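Side-chain contacts in Cas13d (uncultured Ruminococcus sp, PDB 6IV9), which binds CRISPR RNA and, through two HEPN domains, probably matures it and cleaves target RNA: residues V845-Y848 against F849-Y852; E870-K874 against Y875-L879; P902-K905 against N906-E910. The protein carries 2 engineered substitutions. One frame throughout, in Å; residues are numbered along the deposited sequence.

In the fold
All three contacts are local, made within short runs of the C-terminal part of the chain, and they follow one another in order. Interaction 1 starts helix 848-861, interaction 2 leads into the next helix, 876-882, and interaction 3 lies on helix 901-908 and runs on to Glu910, where helix 910-913 follows. The centres of interactions 1 and 2 lie about 21 Å apart and those of 2 and 3 about 23 Å, without touching. Interactions 1 and 3, about 15 Å centre to centre, do meet: Phe849 packs on Glu910, and Ser847 OG lies 2.5 Å from Glu910 OE2, a probable hydrogen bond. The start of helix 848-861 is thus tied to the RNA-binding helix's end, probably within the second HEPN domain.

Interaction 1. Residues V845-Y848 against F849-Y852; sequences VDSY and FSIY
Val845 lays its CG1 branch against the end of Ile851, reaching CD1 at 3.5 Å, tighter than usual for two methyl carbons. Two branched aliphatic residues suit this spot: CG1 of Val845 stands anti to the backbone N (chi1 -175°), which brings it beside the isoleucine chain, and the Tyr848 ring lies obliquely beyond the same CD1. Polar groups hold the rest of the turn. Ser847 is the N-cap of helix 848-861: its OG accepts from Ser850 N at 2.9 Å, nearly straight at 163°, and so satisfies a first-turn amide that has no carbonyl before it in the helix. Ile851 N bonds to Ser847 O at 3.0 Å, and Tyr852 N to Tyr848 O. The two serine OG atoms lie 2.8 Å apart, while Ser850 OG donates to a water at 2.7 Å, which also accepts from Asp846 N. A second partner of Ser847 OG is Glu910. Replacing Ser847 by alanine removes that oxygen and would probably leave Ser850 N uncapped and Glu910 OE2 without this partner. The aromatic rings pack on neighbouring helices: Tyr848 edge-to-face with Phe656, Phe849 against Phe913, Tyr852 against Tyr745 of helix 713-760.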
loop_
_atom_site.group_PDB
_atom_site.type_symbol
_atom_site.label_atom_id
_atom_site.label_comp_id
_atom_site.label_asym_id
_atom_site.label_seq_id
_atom_site.Cartn_x
_atom_site.Cartn_y
_atom_site.Cartn_z
ATOM N N VAL A 845 20.445 -2.868 -18.230
ATOM C CA VAL A 845 19.328 -2.842 -17.249
ATOM C C VAL A 845 19.925 -2.374 -15.928
ATOM O O VAL A 845 20.593 -3.159 -15.297
ATOM C CB VAL A 845 18.716 -4.246 -17.159
ATOM C CG1 VAL A 845 17.500 -4.288 -16.267
ATOM C CG2 VAL A 845 18.397 -4.794 -18.532
ATOM N N ASP A 846 19.741 -1.107 -15.568
ATOM C CA ASP A 846 20.370 -0.649 -14.302
ATOM C C ASP A 846 19.398 -0.063 -13.275
ATOM O O ASP A 846 19.864 0.204 -12.195
ATOM C CB ASP A 846 21.554 0.271 -14.556
ATOM C CG ASP A 846 21.226 1.357 -15.545
ATOM O OD1 ASP A 846 20.054 1.585 -15.774
ATOM O OD2 ASP A 846 22.163 1.928 -16.094
ATOM N N SER A 847 18.144 0.164 -13.638
ATOM C CA SER A 847 17.166 0.641 -12.637
ATOM C C SER A 847 15.734 0.350 -13.081
ATOM O O SER A 847 15.483 0.283 -14.255
ATOM C CB SER A 847 17.346 2.088 -12.358
ATOM O OG SER A 847 16.868 2.867 -13.422
ATOM N N TYR A 848 14.822 0.279 -12.118
ATOM C CA TYR A 848 13.392 0.095 -12.448
ATOM C C TYR A 848 12.919 1.328 -13.214
ATOM O O TYR A 848 12.153 1.222 -14.131
ATOM C CB TYR A 848 12.598 -0.215 -11.186
ATOM C CG TYR A 848 12.870 -1.595 -10.663
ATOM C CD1 TYR A 848 12.592 -2.706 -11.429
ATOM C CD2 TYR A 848 13.431 -1.789 -9.422
ATOM C CE1 TYR A 848 12.844 -3.979 -10.971
ATOM C CE2 TYR A 848 13.681 -3.057 -8.941
ATOM C CZ TYR A 848 13.381 -4.157 -9.715
ATOM O OH TYR A 848 13.630 -5.396 -9.239
ATOM N N PHE A 849 13.414 2.484 -12.807
ATOM C CA PHE A 849 13.010 3.742 -13.470
ATOM C C PHE A 849 13.412 3.686 -14.945
ATOM O O PHE A 849 12.594 3.980 -15.771
ATOM C CB PHE A 849 13.712 4.915 -12.792
ATOM C CG PHE A 849 13.393 6.274 -13.354
ATOM C CD1 PHE A 849 14.112 6.790 -14.413
ATOM C CD2 PHE A 849 12.399 7.059 -12.808
ATOM C CE1 PHE A 849 13.826 8.044 -14.916
ATOM C CE2 PHE A 849 12.109 8.309 -13.321
ATOM C CZ PHE A 849 12.826 8.796 -14.373
ATOM N N SER A 850 14.641 3.284 -15.239
ATOM C CA SER A 850 15.061 3.217 -16.662
ATOM C C SER A 850 14.291 2.141 -17.432
ATOM O O SER A 850 14.035 2.340 -18.585
ATOM C CB SER A 850 16.541 3.157 -16.873
ATOM O OG SER A 850 17.093 2.128 -16.126
ATOM N N ILE A 851 13.991 1.015 -16.803
ATOM C CA ILE A 851 13.210 -0.018 -17.530
ATOM C C ILE A 851 11.833 0.548 -17.851
ATOM O O ILE A 851 11.411 0.452 -18.951
ATOM C CB ILE A 851 13.066 -1.290 -16.688
ATOM C CG1 ILE A 851 14.415 -1.950 -16.423
ATOM C CG2 ILE A 851 12.080 -2.241 -17.328
ATOM C CD1 ILE A 851 14.351 -3.065 -15.431
ATOM N N TYR A 852 11.200 1.163 -16.868
ATOM C CA TYR A 852 9.822 1.655 -17.059
ATOM C C TYR A 852 9.774 2.693 -18.178
ATOM O O TYR A 852 8.945 2.598 -19.034
ATOM C CB TYR A 852 9.384 2.317 -15.756
ATOM C CG TYR A 852 8.023 2.950 -15.799
ATOM C CD1 TYR A 852 6.892 2.229 -15.480
ATOM C CD2 TYR A 852 7.863 4.272 -16.132
ATOM C CE1 TYR A 852 5.637 2.799 -15.515
ATOM C CE2 TYR A 852 6.617 4.858 -16.175
ATOM C CZ TYR A 852 5.498 4.121 -15.869
ATOM O OH TYR A 852 4.288 4.712 -15.902
HETATM O O HOH W 1 17.934 0.041 -17.533
#

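Interaction 2. Residues E870-K874 against Y875-L879; sequences EEKIK and YEDDL
The chain turns from Ile873 to Glu876 in a type I beta turn, closed by Glu876 N bonding to Ile873 O at 3.1 Å, the donor standing above the carbonyl plane, and the chain leads on into helix 876-882. Lys874 and Tyr875, the two middle residues, run side by side and point the same way. Because CG of Lys874 sits between the backbone N and the carbonyl carbon (chi1 63°) and the chain is extended beyond it, the methylenes follow the ring: CG lies over one face in a CH-pi contact, 4.1 Å from the centroid, and CE reaches Tyr875 OH at 3.7 Å. A long flexible lysine suits such a place, apolar along its length and charged at its end, where NZ bonds to Asn813. Ile873 CG2 meets the same ring at its edge, near the ring plane, and Phe889 stacks on the tyrosine. Lys872, its chain bent, crosses Glu876 and Asp877 at about a right angle, and its NZ makes a salt bridge to Asp877 OD2 at 2.9 Å, though the hydrogen bond within it is weak. Glu876 OE2 takes a water 2.8 Å away that also accepts from Ile873 N. Each of these two acids thus has a basic partner, the buried Glu876 in Arg863 and the exposed Asp877 in Lys872, and the latter bridge, lying at the surface, is likely to contribute only modestly.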
loop_
_atom_site.group_PDB
_atom_site.type_symbol
_atom_site.label_atom_id
_atom_site.label_comp_id
_atom_site.label_asym_id
_atom_site.label_seq_id
_atom_site.Cartn_x
_atom_site.Cartn_y
_atom_site.Cartn_z
ATOM N N GLU A 870 1.221 8.495 -38.688
ATOM C CA GLU A 870 0.923 9.684 -37.844
ATOM C C GLU A 870 2.200 10.511 -37.662
ATOM O O GLU A 870 3.271 10.053 -38.109
ATOM C CB GLU A 870 0.352 9.248 -36.493
ATOM C CG GLU A 870 1.176 8.172 -35.808
ATOM C CD GLU A 870 0.539 6.793 -35.806
ATOM O OE1 GLU A 870 -0.193 6.484 -34.845
ATOM O OE2 GLU A 870 0.776 6.033 -36.766
ATOM N N GLU A 871 2.081 11.682 -37.028
ATOM C CA GLU A 871 3.247 12.576 -36.792
ATOM C C GLU A 871 4.271 11.852 -35.909
ATOM O O GLU A 871 4.167 11.964 -34.671
ATOM C CB GLU A 871 2.791 13.885 -36.143
ATOM C CG GLU A 871 2.161 14.858 -37.123
ATOM C CD GLU A 871 3.100 15.363 -38.205
ATOM O OE1 GLU A 871 4.146 15.943 -37.853
ATOM O OE2 GLU A 871 2.782 15.176 -39.396
ATOM N N LYS A 872 5.181 11.131 -36.560
ATOM C CA LYS A 872 6.305 10.452 -35.883
ATOM C C LYS A 872 6.899 11.414 -34.849
ATOM O O LYS A 872 7.165 12.560 -35.202
ATOM C CB LYS A 872 7.359 10.129 -36.935
ATOM C CG LYS A 872 8.634 9.498 -36.420
ATOM C CD LYS A 872 9.159 8.497 -37.398
ATOM C CE LYS A 872 10.662 8.428 -37.440
ATOM N NZ LYS A 872 11.235 9.148 -36.292
ATOM N N ILE A 873 7.102 10.940 -33.620
ATOM C CA ILE A 873 7.663 11.794 -32.540
ATOM C C ILE A 873 9.144 11.977 -32.842
ATOM O O ILE A 873 9.766 11.011 -33.210
ATOM C CB ILE A 873 7.392 11.151 -31.161
ATOM C CG1 ILE A 873 5.893 11.086 -30.876
ATOM C CG2 ILE A 873 8.123 11.871 -30.049
ATOM C CD1 ILE A 873 5.515 10.127 -29.796
ATOM N N LYS A 874 9.708 13.152 -32.571
ATOM C CA LYS A 874 11.135 13.450 -32.866
ATOM C C LYS A 874 12.133 12.603 -32.065
ATOM O O LYS A 874 13.272 12.548 -32.471
ATOM C CB LYS A 874 11.433 14.934 -32.658
ATOM C CG LYS A 874 11.265 15.475 -31.250
ATOM C CD LYS A 874 11.709 16.907 -31.135
ATOM C CE LYS A 874 11.265 17.570 -29.855
ATOM N NZ LYS A 874 11.571 19.012 -29.843
ATOM N N TYR A 875 11.728 12.015 -30.943
ATOM C CA TYR A 875 12.621 11.186 -30.109
ATOM C C TYR A 875 12.659 9.732 -30.597
ATOM O O TYR A 875 13.528 9.016 -30.158
ATOM C CB TYR A 875 12.107 11.261 -28.673
ATOM C CG TYR A 875 12.162 12.640 -28.079
ATOM C CD1 TYR A 875 13.369 13.215 -27.763
ATOM C CD2 TYR A 875 11.016 13.364 -27.836
ATOM C CE1 TYR A 875 13.445 14.484 -27.234
ATOM C CE2 TYR A 875 11.070 14.635 -27.301
ATOM C CZ TYR A 875 12.291 15.194 -26.997
ATOM O OH TYR A 875 12.376 16.434 -26.474
ATOM N N GLU A 876 11.750 9.328 -31.477
ATOM C CA GLU A 876 11.678 7.907 -31.911
ATOM C C GLU A 876 13.004 7.381 -32.469
ATOM O O GLU A 876 13.446 6.339 -32.035
ATOM C CB GLU A 876 10.539 7.671 -32.903
ATOM C CG GLU A 876 10.334 6.214 -33.235
ATOM C CD GLU A 876 9.290 5.878 -34.283
ATOM O OE1 GLU A 876 9.577 5.080 -35.164
ATOM O OE2 GLU A 876 8.192 6.390 -34.199
ATOM N N ASP A 877 13.609 8.083 -33.415
ATOM C CA ASP A 877 14.834 7.551 -34.063
ATOM C C ASP A 877 15.934 7.249 -33.050
ATOM O O ASP A 877 16.469 6.165 -33.103
ATOM C CB ASP A 877 15.304 8.445 -35.207
ATOM C CG ASP A 877 14.389 8.387 -36.413
ATOM O OD1 ASP A 877 14.477 9.287 -37.224
ATOM O OD2 ASP A 877 13.590 7.455 -36.514
ATOM N N ASP A 878 16.268 8.197 -32.191
ATOM C CA ASP A 878 17.352 7.964 -31.208
ATOM C C ASP A 878 16.972 6.855 -30.219
ATOM O O ASP A 878 17.831 6.083 -29.840
ATOM C CB ASP A 878 17.742 9.248 -30.502
ATOM C CG ASP A 878 18.592 10.128 -31.386
ATOM O OD1 ASP A 878 19.231 9.591 -32.290
ATOM O OD2 ASP A 878 18.606 11.331 -31.151
ATOM N N LEU A 879 15.718 6.816 -29.802
ATOM C CA LEU A 879 15.292 5.777 -28.839
ATOM C C LEU A 879 15.502 4.402 -29.472
ATOM O O LEU A 879 16.004 3.532 -28.816
ATOM C CB LEU A 879 13.813 6.014 -28.546
ATOM C CG LEU A 879 13.107 4.908 -27.781
ATOM C CD1 LEU A 879 13.559 4.893 -26.341
ATOM C CD2 LEU A 879 11.616 5.085 -27.875
HETATM O O HOH W 2 6.582 8.324 -32.908
HETATM O O HOH W 3 15.267 10.822 -32.306
#

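Interaction 3. Residues P902-K905 against N906-E910; sequences PRFK and NLSIE. With nucleotides of chain B.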
loop_
_atom_site.group_PDB
_atom_site.type_symbol
_atom_site.label_atom_id
_atom_site.label_comp_id
_atom_site.label_asym_id
_atom_site.label_seq_id
_atom_site.Cartn_x
_atom_site.Cartn_y
_atom_site.Cartn_z
ATOM N N PRO A 902 8.221 19.911 -7.404
ATOM C CA PRO A 902 8.805 18.743 -6.771
ATOM C C PRO A 902 8.305 17.446 -7.421
ATOM O O PRO A 902 9.081 16.580 -7.596
ATOM C CB PRO A 902 8.366 18.878 -5.310
ATOM C CG PRO A 902 8.162 20.342 -5.146
ATOM C CD PRO A 902 7.542 20.768 -6.456
ATOM N N ARG A 903 7.020 17.362 -7.723
ATOM C CA ARG A 903 6.520 16.138 -8.380
ATOM C C ARG A 903 7.180 16.014 -9.759
ATOM O O ARG A 903 7.729 14.990 -10.041
ATOM C CB ARG A 903 4.997 16.168 -8.518
ATOM C CG ARG A 903 4.421 14.951 -9.217
ATOM C CD ARG A 903 2.916 14.805 -9.192
ATOM N NE ARG A 903 2.313 14.836 -7.883
ATOM C CZ ARG A 903 1.520 15.796 -7.465
ATOM N NH1 ARG A 903 1.178 16.762 -8.283
ATOM N NH2 ARG A 903 1.087 15.809 -6.228
ATOM N N PHE A 904 7.217 17.098 -10.519
ATOM C CA PHE A 904 7.783 17.061 -11.888
ATOM C C PHE A 904 9.252 16.650 -11.862
ATOM O O PHE A 904 9.639 15.821 -12.646
ATOM C CB PHE A 904 7.642 18.428 -12.546
ATOM C CG PHE A 904 8.324 18.552 -13.879
ATOM C CD1 PHE A 904 7.772 18.000 -15.016
ATOM C CD2 PHE A 904 9.519 19.228 -13.996
ATOM C CE1 PHE A 904 8.402 18.117 -16.239
ATOM C CE2 PHE A 904 10.157 19.336 -15.218
ATOM C CZ PHE A 904 9.591 18.782 -16.334
ATOM N N LYS A 905 10.044 17.245 -10.984
ATOM C CA LYS A 905 11.471 16.867 -10.899
ATOM C C LYS A 905 11.632 15.423 -10.421
ATOM O O LYS A 905 12.399 14.706 -11.006
ATOM C CB LYS A 905 12.212 17.828 -9.978
ATOM C CG LYS A 905 12.356 19.225 -10.541
ATOM C CD LYS A 905 13.410 20.020 -9.853
ATOM C CE LYS A 905 14.790 19.445 -10.008
ATOM N NZ LYS A 905 15.782 20.208 -9.235
ATOM N N ASN A 906 10.879 15.030 -9.405
ATOM C CA ASN A 906 11.027 13.666 -8.852
ATOM C C ASN A 906 10.666 12.626 -9.912
ATOM O O ASN A 906 11.300 11.607 -9.938
ATOM C CB ASN A 906 10.247 13.469 -7.558
ATOM C CG ASN A 906 10.787 14.261 -6.392
ATOM O OD1 ASN A 906 11.815 14.896 -6.492
ATOM N ND2 ASN A 906 10.081 14.217 -5.285
ATOM N N LEU A 907 9.661 12.905 -10.729
ATOM C CA LEU A 907 9.181 11.945 -11.747
ATOM C C LEU A 907 10.013 12.014 -13.035
ATOM O O LEU A 907 9.852 11.133 -13.837
ATOM C CB LEU A 907 7.713 12.254 -12.048
ATOM C CG LEU A 907 6.717 11.985 -10.924
ATOM C CD1 LEU A 907 5.290 12.102 -11.410
ATOM C CD2 LEU A 907 6.945 10.632 -10.298
ATOM N N SER A 908 10.829 13.053 -13.205
ATOM C CA SER A 908 11.605 13.255 -14.456
ATOM C C SER A 908 13.091 12.931 -14.304
ATOM O O SER A 908 13.703 12.634 -15.298
ATOM C CB SER A 908 11.455 14.665 -14.951
ATOM O OG SER A 908 10.122 14.979 -15.228
ATOM N N ILE A 909 13.631 13.016 -13.101
ATOM C CA ILE A 909 15.084 12.798 -12.881
ATOM C C ILE A 909 15.287 11.514 -12.087
ATOM O O ILE A 909 14.941 11.484 -10.939
ATOM C CB ILE A 909 15.653 14.038 -12.181
ATOM C CG1 ILE A 909 15.319 15.278 -13.005
ATOM C CG2 ILE A 909 17.137 13.889 -11.935
ATOM C CD1 ILE A 909 15.520 16.557 -12.295
ATOM N N GLU A 910 15.995 10.564 -12.673
ATOM C CA GLU A 910 16.138 9.215 -12.082
ATOM C C GLU A 910 16.730 9.303 -10.673
ATOM O O GLU A 910 16.258 8.596 -9.822
ATOM C CB GLU A 910 16.990 8.371 -13.025
ATOM C CG GLU A 910 17.358 7.006 -12.508
ATOM C CD GLU A 910 17.953 6.109 -13.581
ATOM O OE1 GLU A 910 18.186 6.574 -14.712
ATOM O OE2 GLU A 910 18.178 4.952 -13.290
ATOM P P A B 26 2.445 17.673 -2.504
ATOM O OP1 A B 26 1.589 17.794 -3.700
ATOM O OP2 A B 26 2.019 17.035 -1.245
ATOM O "O5'" A B 26 3.737 16.836 -2.923
ATOM C "C5'" A B 26 4.321 16.927 -4.209
ATOM C "C4'" A B 26 5.496 15.993 -4.311
ATOM O "O4'" A B 26 6.480 16.422 -3.341
ATOM C "C3'" A B 26 5.302 14.524 -3.926
ATOM O "O3'" A B 26 4.843 13.714 -5.037
ATOM C "C2'" A B 26 6.713 14.086 -3.492
ATOM O "O2'" A B 26 7.409 13.294 -4.485
ATOM C "C1'" A B 26 7.444 15.418 -3.239
ATOM N N9 A B 26 8.041 15.497 -1.906
ATOM C C8 A B 26 7.390 15.646 -0.707
ATOM N N7 A B 26 8.173 15.532 0.336
ATOM C C5 A B 26 9.433 15.347 -0.214
ATOM C C6 A B 26 10.688 15.130 0.360
ATOM N N6 A B 26 10.920 15.170 1.675
ATOM N N1 A B 26 11.726 14.878 -0.471
ATOM C C2 A B 26 11.500 14.886 -1.786
ATOM N N3 A B 26 10.348 15.012 -2.441
ATOM C C4 A B 26 9.360 15.313 -1.596
ATOM P P A B 27 3.396 13.043 -5.057
ATOM O OP1 A B 27 3.170 12.599 -6.473
ATOM O OP2 A B 27 2.408 13.947 -4.471
ATOM O "O5'" A B 27 3.425 11.893 -3.988
ATOM C "C5'" A B 27 4.240 10.740 -4.289
ATOM C "C4'" A B 27 4.126 9.757 -3.189
ATOM O "O4'" A B 27 4.893 8.594 -3.498
ATOM C "C3'" A B 27 4.697 10.237 -1.853
ATOM O "O3'" A B 27 3.658 10.537 -0.943
ATOM C "C2'" A B 27 5.491 9.029 -1.320
ATOM O "O2'" A B 27 5.121 8.689 0.009
ATOM C "C1'" A B 27 5.118 7.923 -2.320
ATOM N N9 A B 27 6.166 6.939 -2.531
ATOM C C8 A B 27 5.990 5.585 -2.405
ATOM N N7 A B 27 7.089 4.896 -2.544
ATOM C C5 A B 27 8.059 5.858 -2.797
ATOM C C6 A B 27 9.437 5.766 -3.065
ATOM N N6 A B 27 10.108 4.610 -3.093
ATOM N N1 A B 27 10.123 6.921 -3.246
ATOM C C2 A B 27 9.445 8.073 -3.218
ATOM N N3 A B 27 8.144 8.279 -3.038
ATOM C C4 A B 27 7.501 7.120 -2.814
ATOM P P A B 2 19.731 18.988 -3.042
ATOM O OP1 A B 2 20.788 19.774 -3.650
ATOM O OP2 A B 2 19.415 19.167 -1.641
ATOM O "O5'" A B 2 18.370 19.258 -3.796
ATOM C "C5'" A B 2 18.291 19.360 -5.197
ATOM C "C4'" A B 2 16.938 18.936 -5.673
ATOM O "O4'" A B 2 16.486 17.754 -4.979
ATOM C "C3'" A B 2 15.869 19.965 -5.374
ATOM O "O3'" A B 2 16.009 20.995 -6.312
ATOM C "C2'" A B 2 14.615 19.117 -5.440
ATOM O "O2'" A B 2 14.253 18.828 -6.752
ATOM C "C1'" A B 2 15.098 17.845 -4.748
ATOM N N9 A B 2 14.853 17.845 -3.309
ATOM C C8 A B 2 15.765 17.765 -2.293
ATOM N N7 A B 2 15.230 17.789 -1.100
ATOM C C5 A B 2 13.870 17.881 -1.347
ATOM C C6 A B 2 12.754 17.939 -0.496
ATOM N N6 A B 2 12.833 17.927 0.831
ATOM N N1 A B 2 11.539 18.041 -1.068
ATOM C C2 A B 2 11.458 18.059 -2.398
ATOM N N3 A B 2 12.426 18.009 -3.300
ATOM C C4 A B 2 13.625 17.924 -2.704
#
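Arg903 and Leu907 lie side by side, one turn apart, on helix 901-908, whose one flank is packed into protein while another grips the guide RNA. On the tightly packed side Arg903 CG touches Leu907 CD1 at 3.7 Å, both side chains resting on Ala748 of helix 713-760. Ser908 turns its OG back to Phe904 O at 2.8 Å; Ser908 OG also lies over one face of the Phe904 ring and bonds to Asn894. A serine suits this place because its short hydroxyl can fold back on a main-chain carbonyl. Lys905 O accepts from both Ile909 N and Ser908 N, the latter above the carbonyl plane. Looser is the partly exposed Ile909, merely lying along the lysine, CD1 to CE 3.8 Å. The RNA side is polar instead. Bent at chi3 (-55°), Arg903 brings its guanidinium to the phosphate of A27 of chain B, NE to OP1 at 2.8 Å with that oxygen in plane at the edge, and NH2 to OP2. Asn906 ND2 donates to N3, on the minor-groove edge of the base, and to the ribose O2' of A26 of chain B. Lys905 NZ salt-bridges a further RNA phosphate and donates to O3' of A2 of chain B at 3.0 Å.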